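Local atomic coordinates of WYL1 (Ruminococcus sp., PDB entry 6OAW), a protein that contains a WYL domain and probably modulates the activity of a Type VI-D CRISPR-Cas system as an accessory protein. Residues V229-Y233 with K234-Y238; L174-D177 with C178-E181; K354-F357 with N358-G361; S75-N78 with Y79-I82. All blocks are in the same frame, centred on the assembly; numbering follows the deposited sequence. Where two conformers were deposited one is given.

Contact 1. Residues V229-Y233 with K234-Y238; sequences VSDEY and KMYNY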
loop_
_atom_site.group_PDB
_atom_site.type_symbol
_atom_site.label_atom_id
_atom_site.label_comp_id
_atom_site.label_asym_id
_atom_site.label_seq_id
_atom_site.Cartn_x
_atom_site.Cartn_y
_atom_site.Cartn_z
ATOM N N VAL B 229 -17.267 2.944 7.294
ATOM C CA VAL B 229 -16.444 3.545 6.206
ATOM C C VAL B 229 -14.990 3.485 6.632
ATOM O O VAL B 229 -14.726 3.394 7.832
ATOM C CB VAL B 229 -16.838 4.998 5.895
ATOM C CG1 VAL B 229 -18.290 5.113 5.462
ATOM C CG2 VAL B 229 -16.524 5.908 7.078
ATOM N N SER B 230 -14.108 3.558 5.648
ATOM C CA SER B 230 -12.659 3.824 5.802
ATOM C C SER B 230 -12.441 5.309 5.626
ATOM O O SER B 230 -13.151 5.873 4.786
ATOM C CB SER B 230 -11.865 3.124 4.740
ATOM O OG SER B 230 -11.754 1.758 5.036
ATOM N N ASP B 231 -11.400 5.862 6.233
ATOM C CA ASP B 231 -10.834 7.152 5.758
ATOM C C ASP B 231 -10.276 6.974 4.343
ATOM O O ASP B 231 -9.974 5.850 3.954
ATOM C CB ASP B 231 -9.748 7.700 6.686
ATOM C CG ASP B 231 -8.606 6.733 6.933
ATOM O OD1 ASP B 231 -7.722 6.585 6.016
ATOM O OD2 ASP B 231 -8.610 6.116 8.026
ATOM N N GLU B 232 -10.021 8.078 3.667
ATOM C CA GLU B 232 -9.575 8.081 2.257
ATOM C C GLU B 232 -8.152 7.514 2.154
ATOM O O GLU B 232 -7.765 7.260 1.038
ATOM C CB GLU B 232 -9.560 9.500 1.687
ATOM C CG GLU B 232 -10.910 10.162 1.610
ATOM C CD GLU B 232 -10.852 11.506 0.900
ATOM O OE1 GLU B 232 -9.949 12.336 1.246
ATOM O OE2 GLU B 232 -11.650 11.678 -0.053
ATOM N N TYR B 233 -7.382 7.411 3.248
ATOM C CA TYR B 233 -5.975 6.936 3.197
ATOM C C TYR B 233 -5.903 5.457 3.585
ATOM O O TYR B 233 -4.825 4.939 3.730
ATOM C CB TYR B 233 -5.075 7.882 3.992
ATOM C CG TYR B 233 -4.973 9.209 3.286
ATOM C CD1 TYR B 233 -5.928 10.192 3.496
ATOM C CD2 TYR B 233 -3.978 9.456 2.348
ATOM C CE1 TYR B 233 -5.888 11.406 2.828
ATOM C CE2 TYR B 233 -3.933 10.658 1.650
ATOM C CZ TYR B 233 -4.921 11.606 1.857
ATOM O OH TYR B 233 -4.865 12.797 1.205
ATOM N N LYS B 234 -7.044 4.800 3.734
ATOM C CA LYS B 234 -7.120 3.339 3.951
ATOM C C LYS B 234 -6.416 2.973 5.253
ATOM O O LYS B 234 -5.849 1.879 5.275
ATOM C CB LYS B 234 -6.507 2.591 2.756
ATOM C CG LYS B 234 -7.256 2.777 1.454
ATOM C CD LYS B 234 -6.563 2.103 0.284
ATOM C CE LYS B 234 -7.378 2.185 -0.995
ATOM N NZ LYS B 234 -6.924 1.196 -2.012
HETATM N N MSE B 235 -6.493 3.824 6.284
HETATM C CA MSE B 235 -5.834 3.587 7.612
HETATM C C MSE B 235 -6.824 2.928 8.581
HETATM O O MSE B 235 -6.515 1.830 9.054
HETATM C CB MSE B 235 -5.244 4.877 8.191
HETATM C CG MSE B 235 -4.154 5.522 7.340
HETATM SE SE MSE B 235 -2.480 4.479 7.190
HETATM C CE MSE B 235 -2.365 3.639 5.407
ATOM N N TYR B 236 -7.975 3.538 8.867
ATOM C CA TYR B 236 -8.901 3.056 9.922
ATOM C C TYR B 236 -10.318 2.912 9.391
ATOM O O TYR B 236 -10.678 3.621 8.443
ATOM C CB TYR B 236 -8.846 4.000 11.131
ATOM C CG TYR B 236 -7.470 4.067 11.742
ATOM C CD1 TYR B 236 -6.921 2.958 12.374
ATOM C CD2 TYR B 236 -6.672 5.197 11.589
ATOM C CE1 TYR B 236 -5.629 2.978 12.889
ATOM C CE2 TYR B 236 -5.378 5.233 12.093
ATOM C CZ TYR B 236 -4.863 4.132 12.765
ATOM O OH TYR B 236 -3.591 4.165 13.266
ATOM N N ASN B 237 -11.078 1.989 9.986
ATOM C CA ASN B 237 -12.528 1.822 9.764
ATOM C C ASN B 237 -13.299 2.509 10.894
ATOM O O ASN B 237 -12.925 2.366 12.068
ATOM C CB ASN B 237 -12.920 0.355 9.639
ATOM C CG ASN B 237 -12.171 -0.324 8.517
ATOM O OD1 ASN B 237 -12.527 -0.172 7.347
ATOM N ND2 ASN B 237 -11.100 -1.018 8.871
ATOM N N TYR B 238 -14.388 3.187 10.533
ATOM C CA TYR B 238 -15.290 3.923 11.455
ATOM C C TYR B 238 -16.720 3.410 11.261
ATOM O O TYR B 238 -17.162 3.222 10.121
ATOM C CB TYR B 238 -15.205 5.425 11.185
ATOM C CG TYR B 238 -13.856 6.048 11.421
ATOM C CD1 TYR B 238 -12.885 5.976 10.438
ATOM C CD2 TYR B 238 -13.526 6.662 12.622
ATOM C CE1 TYR B 238 -11.629 6.522 10.621
ATOM C CE2 TYR B 238 -12.275 7.241 12.812
ATOM C CZ TYR B 238 -11.311 7.153 11.816
ATOM O OH TYR B 238 -10.055 7.686 11.913
HETATM O O HOH W 1 -8.477 7.970 9.701
#
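The carboxylate of Asp231 is gripped at both oxygens by the backbone across the tip of a beta hairpin: OD2 accepts from Tyr236 N at 2.8 Å and OD1 from Met235 N (a selenomethionine) at 3.0 Å. Both amides arrive on the syn side of their oxygens, about 25° out of the carboxylate plane, so two successive N-H groups hold the carboxylate and fix its rotation. Tyr233 N adds a weak bond to OD1. With chi1 at 56°, CG of Asp231 lies between its own backbone N and carbonyl carbon, which turns the acid inward over the chain reversal. A water donates to OD2 and also hydrogen-bonds with Tyr238 OH, lying in the plane of that ring at its edge. The reversal is a type I turn from Asp231 to Lys234, closed by Lys234 N to Asp231 O at 3.1 Å. Behind it, Val229 and Tyr238 form an antiparallel hydrogen-bonded pair, with Tyr238 N 2.7 Å from Val229 O. Ser230 OG donates to Asn237 OD1, meeting it from above the carbonyl plane at 3.1 Å; the same amide also bonds Glu181 and Arg182. The hairpin joins strands 219-230 and 237-243, its Ser230 and Asn237 side facing helix 177-184, while Glu232, Tyr233, Lys234 and Tyr236 pack on the second subunit.

Contact 2. Residues L174-D177 with C178-E181; sequences LLSD and CERE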
loop_
_atom_site.group_PDB
_atom_site.type_symbol
_atom_site.label_atom_id
_atom_site.label_comp_id
_atom_site.label_asym_id
_atom_site.label_seq_id
_atom_site.Cartn_x
_atom_site.Cartn_y
_atom_site.Cartn_z
ATOM N N LEU B 174 -0.486 -8.269 2.585
ATOM C CA LEU B 174 -0.433 -7.329 1.427
ATOM C C LEU B 174 -1.627 -6.366 1.459
ATOM O O LEU B 174 -1.624 -5.362 0.718
ATOM C CB LEU B 174 -0.391 -8.124 0.104
ATOM C CG LEU B 174 0.916 -8.897 -0.153
ATOM C CD1 LEU B 174 0.832 -9.734 -1.423
ATOM C CD2 LEU B 174 2.136 -7.987 -0.187
ATOM N N LEU B 175 -2.656 -6.678 2.233
ATOM C CA LEU B 175 -3.880 -5.846 2.305
ATOM C C LEU B 175 -3.537 -4.484 2.907
ATOM O O LEU B 175 -2.575 -4.410 3.726
ATOM C CB LEU B 175 -4.920 -6.544 3.178
ATOM C CG LEU B 175 -5.483 -7.836 2.613
ATOM C CD1 LEU B 175 -6.373 -8.509 3.648
ATOM C CD2 LEU B 175 -6.255 -7.553 1.325
ATOM N N SER B 176 -4.348 -3.475 2.605
ATOM C CA SER B 176 -4.246 -2.138 3.259
ATOM C C SER B 176 -4.508 -2.268 4.769
ATOM O O SER B 176 -5.152 -3.259 5.190
ATOM C CB SER B 176 -5.207 -1.182 2.611
ATOM O OG SER B 176 -6.534 -1.475 3.026
ATOM N N ASP B 177 -4.075 -1.287 5.563
ATOM C CA ASP B 177 -4.336 -1.255 7.021
ATOM C C ASP B 177 -5.831 -1.468 7.286
ATOM O O ASP B 177 -6.151 -2.347 8.103
ATOM C CB ASP B 177 -3.773 0.029 7.663
ATOM C CG ASP B 177 -2.245 0.114 7.626
ATOM O OD1 ASP B 177 -1.607 -0.854 7.178
ATOM O OD2 ASP B 177 -1.686 1.160 8.019
ATOM N N CYS B 178 -6.719 -0.736 6.605
ATOM C CA CYS B 178 -8.176 -0.778 6.865
ATOM C C CYS B 178 -8.729 -2.146 6.473
ATOM O O CYS B 178 -9.652 -2.637 7.187
ATOM C CB CYS B 178 -8.940 0.386 6.232
ATOM S SG CYS B 178 -9.121 0.369 4.424
ATOM N N GLU B 179 -8.195 -2.771 5.422
ATOM C CA GLU B 179 -8.658 -4.130 5.050
ATOM C C GLU B 179 -8.251 -5.106 6.149
ATOM O O GLU B 179 -9.108 -5.871 6.574
ATOM C CB GLU B 179 -8.135 -4.562 3.679
ATOM C CG GLU B 179 -8.957 -4.001 2.524
ATOM C CD GLU B 179 -8.234 -4.066 1.185
ATOM O OE1 GLU B 179 -6.971 -4.009 1.153
ATOM O OE2 GLU B 179 -8.930 -4.227 0.169
ATOM N N ARG B 180 -7.003 -5.058 6.611
ATOM C CA ARG B 180 -6.526 -6.024 7.632
ATOM C C ARG B 180 -7.369 -5.851 8.889
ATOM O O ARG B 180 -7.739 -6.870 9.484
ATOM C CB ARG B 180 -5.029 -5.880 7.912
ATOM C CG ARG B 180 -4.180 -6.230 6.700
ATOM C CD ARG B 180 -2.707 -6.345 6.977
ATOM N NE ARG B 180 -2.211 -5.363 7.928
ATOM C CZ ARG B 180 -1.808 -4.120 7.649
ATOM N NH1 ARG B 180 -1.855 -3.645 6.413
ATOM N NH2 ARG B 180 -1.394 -3.344 8.634
ATOM N N GLU B 181 -7.713 -4.610 9.214
ATOM C CA GLU B 181 -8.484 -4.285 10.437
ATOM C C GLU B 181 -9.888 -4.899 10.348
ATOM O O GLU B 181 -10.408 -5.354 11.383
ATOM C CB GLU B 181 -8.505 -2.768 10.637
ATOM C CG GLU B 181 -9.009 -2.379 12.005
ATOM C CD GLU B 181 -9.391 -0.918 12.142
ATOM O OE1 GLU B 181 -10.272 -0.437 11.357
ATOM O OE2 GLU B 181 -8.779 -0.273 13.002
#
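A chi1 of 75° sets Ser176 OG between its backbone N and carbonyl carbon, where it meets Glu179 N at 3.2 Å; the extended chain of Glu179 (chi2 163°) brings OE1 back to Ser176 N at 3.0 Å. These reciprocal bonds make a capping box, with Ser176 as N-cap. Ser176 OG also donates to OE1, from above the carboxylate plane, so this oxygen takes two donors, the backbone amide coming in on its anti lone pair. Arg180, bent at chi3, runs alongside Asp177, pointing the same way, and grips the single oxygen OD1 end-on: NH1 and NH2 each lie 2.9 Å from Asp177 OD1, and the guanidinium stands nearly perpendicular (88°) to the carboxylate. NH1 is shared with Leu175 O, which sits in the guanidinium plane 2.9 Å away. NE forms a salt bridge with Asp39. Leu175 CB packs on Arg180 CG at 3.6 Å. A methionine in place of Arg180 would probably leave the Asp177 and Asp39 carboxylates without this shared cation and Leu175 O without its NH1 donor. The cap begins helix 177-184 directly after the loop from helix 161-172, and Cys178 O and Glu181 OE1 both accept from Asn237 ND2 of the hairpin of strands 219-230 and 237-243.

Contact 3. Residues K354-F357 with N358-G361; sequences KYYF and NKFG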
loop_
_atom_site.group_PDB
_atom_site.type_symbol
_atom_site.label_atom_id
_atom_site.label_comp_id
_atom_site.label_asym_id
_atom_site.label_seq_id
_atom_site.Cartn_x
_atom_site.Cartn_y
_atom_site.Cartn_z
ATOM N N LYS B 354 -4.008 22.074 13.240
ATOM C CA LYS B 354 -2.757 21.852 14.007
ATOM C C LYS B 354 -1.975 20.665 13.403
ATOM O O LYS B 354 -0.757 20.793 13.123
ATOM C CB LYS B 354 -3.174 21.515 15.439
ATOM C CG LYS B 354 -2.420 22.138 16.576
ATOM C CD LYS B 354 -2.180 21.166 17.701
ATOM C CE LYS B 354 -3.431 20.679 18.389
ATOM N NZ LYS B 354 -3.194 19.360 19.018
ATOM N N TYR B 355 -2.642 19.526 13.181
ATOM C CA TYR B 355 -1.991 18.321 12.598
ATOM C C TYR B 355 -1.532 18.626 11.167
ATOM O O TYR B 355 -0.587 17.994 10.705
ATOM C CB TYR B 355 -2.870 17.062 12.598
ATOM C CG TYR B 355 -3.210 16.479 13.945
ATOM C CD1 TYR B 355 -2.476 16.789 15.077
ATOM C CD2 TYR B 355 -4.240 15.568 14.076
ATOM C CE1 TYR B 355 -2.767 16.211 16.304
ATOM C CE2 TYR B 355 -4.556 14.996 15.293
ATOM C CZ TYR B 355 -3.814 15.318 16.410
ATOM O OH TYR B 355 -4.103 14.731 17.607
ATOM N N TYR B 356 -2.108 19.619 10.492
ATOM C CA TYR B 356 -1.670 19.943 9.114
ATOM C C TYR B 356 -0.481 20.906 9.107
ATOM O O TYR B 356 0.478 20.693 8.337
ATOM C CB TYR B 356 -2.794 20.559 8.304
ATOM C CG TYR B 356 -2.447 20.709 6.855
ATOM C CD1 TYR B 356 -2.355 19.610 6.023
ATOM C CD2 TYR B 356 -2.134 21.949 6.323
ATOM C CE1 TYR B 356 -2.038 19.754 4.686
ATOM C CE2 TYR B 356 -1.779 22.099 4.993
ATOM C CZ TYR B 356 -1.750 21.000 4.165
ATOM O OH TYR B 356 -1.425 21.137 2.839
ATOM N N PHE B 357 -0.563 21.974 9.908
ATOM C CA PHE B 357 0.416 23.078 9.843
ATOM C C PHE B 357 1.569 22.866 10.836
ATOM O O PHE B 357 2.508 23.664 10.788
ATOM C CB PHE B 357 -0.295 24.410 9.990
ATOM C CG PHE B 357 -1.123 24.781 8.797
ATOM C CD1 PHE B 357 -0.516 25.051 7.586
ATOM C CD2 PHE B 357 -2.504 24.890 8.895
ATOM C CE1 PHE B 357 -1.291 25.428 6.500
ATOM C CE2 PHE B 357 -3.272 25.232 7.796
ATOM C CZ PHE B 357 -2.663 25.517 6.607
ATOM N N ASN B 358 1.541 21.823 11.666
ATOM C CA ASN B 358 2.660 21.566 12.608
ATOM C C ASN B 358 3.986 21.362 11.852
ATOM O O ASN B 358 5.023 21.631 12.469
ATOM C CB ASN B 358 2.378 20.416 13.575
ATOM C CG ASN B 358 2.121 19.079 12.915
ATOM O OD1 ASN B 358 2.317 18.941 11.707
ATOM N ND2 ASN B 358 1.721 18.104 13.721
ATOM N N LYS B 359 3.974 20.940 10.576
ATOM C CA LYS B 359 5.212 20.764 9.777
ATOM C C LYS B 359 5.540 21.993 8.924
ATOM O O LYS B 359 6.490 21.942 8.186
ATOM C CB LYS B 359 5.113 19.530 8.889
ATOM C CG LYS B 359 3.917 19.519 7.940
ATOM C CD LYS B 359 3.883 18.367 7.028
ATOM C CE LYS B 359 2.565 18.286 6.310
ATOM N NZ LYS B 359 1.454 18.194 7.278
ATOM N N PHE B 360 4.829 23.104 9.024
ATOM C CA PHE B 360 5.021 24.242 8.084
ATOM C C PHE B 360 5.997 25.280 8.631
ATOM O O PHE B 360 6.435 26.085 7.845
ATOM C CB PHE B 360 3.684 24.907 7.793
ATOM C CG PHE B 360 2.929 24.334 6.630
ATOM C CD1 PHE B 360 2.445 23.034 6.661
ATOM C CD2 PHE B 360 2.655 25.117 5.521
ATOM C CE1 PHE B 360 1.715 22.533 5.591
ATOM C CE2 PHE B 360 1.962 24.596 4.447
ATOM C CZ PHE B 360 1.488 23.308 4.484
ATOM N N GLY B 361 6.261 25.301 9.941
ATOM C CA GLY B 361 7.063 26.349 10.582
ATOM C C GLY B 361 6.603 27.731 10.161
ATOM O O GLY B 361 5.415 27.990 10.261
HETATM O O HOH W 2 2.170 17.030 9.665
#
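Tyr356, Phe357 and Phe360 form an aromatic cluster where helix 350-357 ends in a type I turn running from Phe357 to Phe360. At its centre is a T-shaped pair: the edge of Phe357 points at the face of Phe360, with CD1 of Phe357 lying 3.5 Å above the middle of the Phe360 ring and the planes at 70°. Tyr356 meets the same ring obliquely, its CE2 3.5 Å from Phe360 CZ. Its chi1 of -172° swings the ring opposite the backbone N, and CD2 of Tyr356 comes to rest over the centre of one face of Phe357. A leucine in place of Phe360 would probably take away the flat face that Phe357 meets edge-on and open a gap beside Tyr356. The turn that delivers Phe360 is closed by Phe360 N to Phe357 O at 3.0 Å. Further out, Tyr356 OH bonds Ile325 O, Phe346 meets Phe357 edge-to-face, and Phe360 packs on Met321 of helix 316-324. Lys359, which also packs on Asn358 of the second subunit, bends back at chi4 and makes an off-centre cation-pi contact with the Tyr356 ring. Lys359 NZ donates to a water and, at 2.9 Å, to Tyr356 O.

Contact 4. Residues S75-N78 with Y79-I82; sequences SDDN and YKYI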
loop_
_atom_site.group_PDB
_atom_site.type_symbol
_atom_site.label_atom_id
_atom_site.label_comp_id
_atom_site.label_asym_id
_atom_site.label_seq_id
_atom_site.Cartn_x
_atom_site.Cartn_y
_atom_site.Cartn_z
ATOM N N SER B 75 -24.172 -16.659 -0.349
ATOM C CA SER B 75 -25.155 -17.112 0.655
ATOM C C SER B 75 -26.357 -16.156 0.673
ATOM O O SER B 75 -26.210 -14.972 0.276
ATOM C CB SER B 75 -24.474 -17.246 1.996
ATOM O OG SER B 75 -25.371 -17.004 3.059
ATOM N N ASP B 76 -27.504 -16.655 1.130
ATOM C CA ASP B 76 -28.753 -15.873 1.332
ATOM C C ASP B 76 -28.489 -14.739 2.325
ATOM O O ASP B 76 -29.177 -13.708 2.228
ATOM C CB ASP B 76 -29.897 -16.764 1.825
ATOM C CG ASP B 76 -30.653 -17.435 0.686
ATOM O OD1 ASP B 76 -30.098 -17.487 -0.429
ATOM O OD2 ASP B 76 -31.799 -17.866 0.912
ATOM N N ASP B 77 -27.546 -14.944 3.246
ATOM C CA ASP B 77 -27.264 -14.004 4.357
ATOM C C ASP B 77 -25.849 -13.418 4.161
ATOM O O ASP B 77 -25.164 -13.153 5.171
ATOM C CB ASP B 77 -27.557 -14.681 5.710
ATOM C CG ASP B 77 -26.648 -15.854 6.038
ATOM O OD1 ASP B 77 -25.848 -16.210 5.180
ATOM O OD2 ASP B 77 -26.735 -16.384 7.158
ATOM N N ASN B 78 -25.450 -13.143 2.913
ATOM C CA ASN B 78 -24.142 -12.515 2.584
ATOM C C ASN B 78 -24.140 -11.028 2.976
ATOM O O ASN B 78 -23.032 -10.445 3.013
ATOM C CB ASN B 78 -23.711 -12.722 1.128
ATOM C CG ASN B 78 -24.603 -12.080 0.088
ATOM O OD1 ASN B 78 -25.493 -11.297 0.403
ATOM N ND2 ASN B 78 -24.394 -12.454 -1.166
ATOM N N TYR B 79 -25.311 -10.447 3.272
ATOM C CA TYR B 79 -25.430 -9.117 3.932
ATOM C C TYR B 79 -24.582 -9.089 5.217
ATOM O O TYR B 79 -24.123 -8.005 5.602
ATOM C CB TYR B 79 -26.884 -8.741 4.237
ATOM C CG TYR B 79 -27.546 -9.550 5.321
ATOM C CD1 TYR B 79 -28.135 -10.764 5.023
ATOM C CD2 TYR B 79 -27.596 -9.115 6.633
ATOM C CE1 TYR B 79 -28.763 -11.526 5.995
ATOM C CE2 TYR B 79 -28.218 -9.865 7.620
ATOM C CZ TYR B 79 -28.805 -11.079 7.299
ATOM O OH TYR B 79 -29.424 -11.866 8.226
ATOM N N LYS B 80 -24.327 -10.249 5.823
ATOM C CA LYS B 80 -23.602 -10.350 7.114
ATOM C C LYS B 80 -22.126 -10.005 6.917
ATOM O O LYS B 80 -21.493 -9.638 7.908
ATOM C CB LYS B 80 -23.753 -11.745 7.731
ATOM C CG LYS B 80 -25.146 -12.033 8.264
ATOM C CD LYS B 80 -25.259 -13.296 9.096
ATOM C CE LYS B 80 -26.699 -13.716 9.318
ATOM N NZ LYS B 80 -26.844 -14.454 10.596
ATOM N N TYR B 81 -21.613 -10.112 5.696
ATOM C CA TYR B 81 -20.156 -10.118 5.409
ATOM C C TYR B 81 -19.796 -8.939 4.508
ATOM O O TYR B 81 -18.698 -8.924 3.976
ATOM C CB TYR B 81 -19.753 -11.485 4.836
ATOM C CG TYR B 81 -20.241 -12.611 5.707
ATOM C CD1 TYR B 81 -19.705 -12.797 6.959
ATOM C CD2 TYR B 81 -21.299 -13.417 5.327
ATOM C CE1 TYR B 81 -20.185 -13.776 7.807
ATOM C CE2 TYR B 81 -21.781 -14.417 6.156
ATOM C CZ TYR B 81 -21.216 -14.597 7.397
ATOM O OH TYR B 81 -21.682 -15.554 8.239
ATOM N N ILE B 82 -20.702 -7.985 4.339
ATOM C CA ILE B 82 -20.417 -6.746 3.572
ATOM C C ILE B 82 -19.177 -6.097 4.200
ATOM O O ILE B 82 -19.161 -5.859 5.416
ATOM C CB ILE B 82 -21.654 -5.817 3.572
ATOM C CG1 ILE B 82 -22.752 -6.358 2.642
ATOM C CG2 ILE B 82 -21.269 -4.362 3.259
ATOM C CD1 ILE B 82 -24.114 -5.672 2.827
#
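Lys80 runs its extended side chain across Asp77, just past an ST turn (Ser75 OG accepting from Asp77 N, the hydroxyl's modelled place being less sure) that leads into a short 3-10 segment; a type I turn spans Ser75 to Asn78. Two backbone bonds carry the 3-10 coil onward, Lys80 N to Asp77 O and Tyr81 N to Asn78 O, each 3.1 Å long and each bridging three residues, the 3-10 pattern. Of the charged groups, Asp77 and Lys80 make a long salt bridge, OD2 to NZ 3.9 Å; the ammonium has a further weak, long ion pair with Glu194. The aliphatic chain does much of the touching, for Lys80 CE lies 3.4 Å from Asp77 OD2. Among the ring contacts, Lys80 CB sits over the centre of one face of Tyr81, whereas Lys80 CG lies over one face of Tyr79 toward its rim. Tyr79 OH bonds Glu194 and Tyr81 packs on Ile190, both of helix 186-199, which places this surface loop between helices 55-71 and 92-96 against that helix. The Tyr79 ring turns back over the chain because chi1 is 70°, and its CE1 reaches Asp77 CB at 3.4 Å.

Overall arrangement
Along the chain the order is contact 4, contact 2, contact 1, contact 3, each closing before the next opens. Contacts 1 and 2 are neighbours, centres about 10 Å apart near the middle of the chain: Asn237 of the hairpin in the antiparallel sheet reaches Glu181 and Cys178 of helix 177-184, joining the sheet to the helices that precede it. Contact 4 lies about 20 Å from contact 2 (centre to centre), against the following helix, 186-199. Contact 3, at the end of helix 350-357, is about 43 Å from contact 4, across the chain's centre. Contacts 1 and 3 both touch the second subunit, so the hairpin tip and this helix end both contribute to the dimer.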